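PDB 1U0M: putative polyketide synthase, which catalyses the iterative condensation of five malonyl-CoA units and the cyclisation of the resulting pentaketide to 1,3,6,8-tetrahydroxynaphthalene in melanin biosynthesis. Local coordinates for residues Ser86-Val91 / Val171-Cys176. Numbering follows the deposited sequence.
Sequences SRVPAV and VACEFC
Val88 projects from helix 73-99 toward strand 167-175 and straddles two of its residues, giving one methyl to each. Its CG1 lies 3.9 Å from CG1 of Val171, and its CG2 meets the thiol of Cys173, with 3.9 Å from that carbon to SG. With chi1 at 180°, CG1 anti to the backbone N and CG2 anti to the carbonyl carbon, the fork is turned to lie along the strand. Cys173 adopts the same kind of rotamer (chi1 -171°), and its sulfur projects from the sheet toward the helix. Both contacts are ordinary van der Waals separations between apolar groups; Ile92, touching Val171, and Ala84, touching Cys173, continue the packing along the helix.

A looser, mixed contact lies one step further along the strand. The aliphatic part of Arg87 passes the end of the Phe175 ring, CD coming within 4.5 Å of CZ at an oblique approach. NE and NH2 of the guanidinium form salt bridges with Glu83 and Glu21, so the arginine offers Phe175 its methylene chain while its charge is paired with carboxylates.

No hydrogen bond joins the two segments. Val171 to Glu174 bond through the backbone to strands 108-112 and 198-206, while Phe175 N is held by Thr115 OG1, and Val171, Cys173 and Phe175 direct their side chains to the face under helix 73-99. The axes of the two short segments run roughly antiparallel (149°) and approach to 10.0 Å, the usual spacing of a helix packed on a sheet. This is the helix-on-sheet layer packing of the thiolase fold, here with helix 73-99 lying along an interior strand of the sheet, in the opposite sense, in the N-terminal half of a chalcone synthase-like enzyme.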
ATOM      1  N   SER A  86     -20.853   1.383  -2.217  1.00 43.49           N
ATOM      2  CA  SER A  86     -22.098   0.773  -2.676  1.00 42.91           C
ATOM      3  C   SER A  86     -21.921  -0.470  -3.551  1.00 42.86           C
ATOM      4  O   SER A  86     -22.900  -1.150  -3.850  1.00 41.97           O
ATOM      5  CB  SER A  86     -22.954   1.797  -3.427  1.00 43.83           C
ATOM      6  OG  SER A  86     -22.218   2.443  -4.445  1.00 47.89           O
ATOM      7  N   ARG A  87     -20.691  -0.794  -3.950  1.00 40.94           N
ATOM      8  CA  ARG A  87     -20.491  -1.963  -4.804  1.00 40.28           C
ATOM      9  C   ARG A  87     -19.621  -3.088  -4.229  1.00 41.66           C
ATOM     10  O   ARG A  87     -19.916  -4.267  -4.418  1.00 41.25           O
ATOM     11  CB  ARG A  87     -19.904  -1.537  -6.155  1.00 39.41           C
ATOM     12  CG  ARG A  87     -20.759  -0.580  -6.968  1.00 35.87           C
ATOM     13  CD  ARG A  87     -20.048  -0.227  -8.262  1.00 35.20           C
ATOM     14  NE  ARG A  87     -20.712   0.832  -9.013  1.00 31.07           N
ATOM     15  CZ  ARG A  87     -21.700   0.633  -9.875  1.00 32.37           C
ATOM     16  NH1 ARG A  87     -22.147  -0.598 -10.098  1.00 30.55           N
ATOM     17  NH2 ARG A  87     -22.225   1.665 -10.531  1.00 30.94           N
ATOM     18  N   VAL A  88     -18.551  -2.732  -3.529  1.00 43.07           N
ATOM     19  CA  VAL A  88     -17.644  -3.740  -2.996  1.00 44.41           C
ATOM     20  C   VAL A  88     -18.292  -4.831  -2.131  1.00 44.29           C
ATOM     21  O   VAL A  88     -18.081  -6.018  -2.372  1.00 44.81           O
ATOM     22  CB  VAL A  88     -16.477  -3.065  -2.228  1.00 43.49           C
ATOM     23  CG1 VAL A  88     -15.539  -4.112  -1.671  1.00 42.52           C
ATOM     24  CG2 VAL A  88     -15.708  -2.147  -3.169  1.00 43.27           C
ATOM     25  N   PRO A  89     -19.088  -4.446  -1.123  1.00 45.41           N
ATOM     26  CA  PRO A  89     -19.769  -5.382  -0.215  1.00 47.00           C
ATOM     27  C   PRO A  89     -20.356  -6.655  -0.851  1.00 47.78           C
ATOM     28  O   PRO A  89     -20.006  -7.778  -0.464  1.00 46.34           O
ATOM     29  CB  PRO A  89     -20.838  -4.507   0.420  1.00 46.78           C
ATOM     30  CG  PRO A  89     -20.117  -3.208   0.567  1.00 45.91           C
ATOM     31  CD  PRO A  89     -19.440  -3.054  -0.781  1.00 45.74           C
ATOM     32  N   ALA A  90     -21.245  -6.478  -1.821  1.00 47.38           N
ATOM     33  CA  ALA A  90     -21.867  -7.615  -2.491  1.00 48.30           C
ATOM     34  C   ALA A  90     -20.840  -8.606  -3.004  1.00 50.23           C
ATOM     35  O   ALA A  90     -20.951  -9.810  -2.768  1.00 52.09           O
ATOM     36  CB  ALA A  90     -22.720  -7.134  -3.639  1.00 45.34           C
ATOM     37  N   VAL A  91     -19.831  -8.101  -3.704  1.00 50.23           N
ATOM     38  CA  VAL A  91     -18.814  -8.973  -4.268  1.00 50.80           C
ATOM     39  C   VAL A  91     -18.053  -9.756  -3.215  1.00 51.53           C
ATOM     40  O   VAL A  91     -17.803 -10.947  -3.391  1.00 52.53           O
ATOM     41  CB  VAL A  91     -17.821  -8.178  -5.137  1.00 49.38           C
ATOM     42  CG1 VAL A  91     -16.811  -9.126  -5.772  1.00 45.30           C
ATOM     43  CG2 VAL A  91     -18.584  -7.415  -6.214  1.00 47.20           C
ATOM     44  N   VAL A 171      -9.344  -8.300  -2.140  1.00 45.13           N
ATOM     45  CA  VAL A 171     -10.325  -7.435  -2.787  1.00 43.44           C
ATOM     46  C   VAL A 171      -9.634  -6.498  -3.755  1.00 42.01           C
ATOM     47  O   VAL A 171      -8.706  -5.790  -3.388  1.00 42.62           O
ATOM     48  CB  VAL A 171     -11.099  -6.570  -1.783  1.00 42.92           C
ATOM     49  CG1 VAL A 171     -12.066  -5.671  -2.531  1.00 41.07           C
ATOM     50  CG2 VAL A 171     -11.843  -7.451  -0.802  1.00 44.29           C
ATOM     51  N   ALA A 172     -10.089  -6.515  -5.001  1.00 41.89           N
ATOM     52  CA  ALA A 172      -9.542  -5.649  -6.030  1.00 38.46           C
ATOM     53  C   ALA A 172     -10.661  -4.703  -6.477  1.00 38.90           C
ATOM     54  O   ALA A 172     -11.729  -5.139  -6.887  1.00 40.41           O
ATOM     55  CB  ALA A 172      -9.047  -6.487  -7.198  1.00 39.61           C
ATOM     56  N   CYS A 173     -10.419  -3.405  -6.385  1.00 37.75           N
ATOM     57  CA  CYS A 173     -11.420  -2.422  -6.782  1.00 37.99           C
ATOM     58  C   CYS A 173     -10.770  -1.443  -7.746  1.00 35.26           C
ATOM     59  O   CYS A 173      -9.891  -0.682  -7.358  1.00 35.25           O
ATOM     60  CB  CYS A 173     -11.944  -1.682  -5.549  1.00 37.52           C
ATOM     61  SG  CYS A 173     -13.353  -0.622  -5.869  1.00 41.05           S
ATOM     62  N   GLU A 174     -11.202  -1.455  -8.998  1.00 33.90           N
ATOM     63  CA  GLU A 174     -10.607  -0.576  -9.991  1.00 32.91           C
ATOM     64  C   GLU A 174     -11.610   0.188 -10.852  1.00 32.79           C
ATOM     65  O   GLU A 174     -12.367  -0.398 -11.630  1.00 33.50           O
ATOM     66  CB  GLU A 174      -9.656  -1.394 -10.875  1.00 34.35           C
ATOM     67  CG  GLU A 174      -8.588  -2.161 -10.087  1.00 33.00           C
ATOM     68  CD  GLU A 174      -7.470  -1.259  -9.551  1.00 37.88           C
ATOM     69  OE1 GLU A 174      -7.701  -0.034  -9.438  1.00 35.25           O
ATOM     70  OE2 GLU A 174      -6.365  -1.774  -9.240  1.00 34.20           O
ATOM     71  N   PHE A 175     -11.600   1.511 -10.706  1.00 32.52           N
ATOM     72  CA  PHE A 175     -12.478   2.396 -11.467  1.00 30.16           C
ATOM     73  C   PHE A 175     -11.567   3.237 -12.361  1.00 29.29           C
ATOM     74  O   PHE A 175     -11.421   4.456 -12.159  1.00 25.80           O
ATOM     75  CB  PHE A 175     -13.247   3.309 -10.504  1.00 31.47           C
ATOM     76  CG  PHE A 175     -14.139   2.577  -9.531  1.00 31.53           C
ATOM     77  CD1 PHE A 175     -14.325   3.071  -8.239  1.00 33.61           C
ATOM     78  CD2 PHE A 175     -14.823   1.423  -9.912  1.00 35.37           C
ATOM     79  CE1 PHE A 175     -15.180   2.429  -7.335  1.00 34.91           C
ATOM     80  CE2 PHE A 175     -15.684   0.768  -9.015  1.00 36.37           C
ATOM     81  CZ  PHE A 175     -15.862   1.275  -7.725  1.00 34.15           C
ATOM     82  N   CYS A 176     -10.984   2.596 -13.372  1.00 26.60           N
ATOM     83  CA  CYS A 176     -10.029   3.277 -14.252  1.00 26.16           C
ATOM     84  C   CYS A 176     -10.620   4.480 -14.972  1.00 24.96           C
ATOM     85  O   CYS A 176      -9.901   5.402 -15.321  1.00 22.62           O
ATOM     86  CB  CYS A 176      -9.423   2.295 -15.273  1.00 27.93           C
ATOM     87  SG  CYS A 176      -8.569   0.856 -14.544  1.00 28.96           S
TER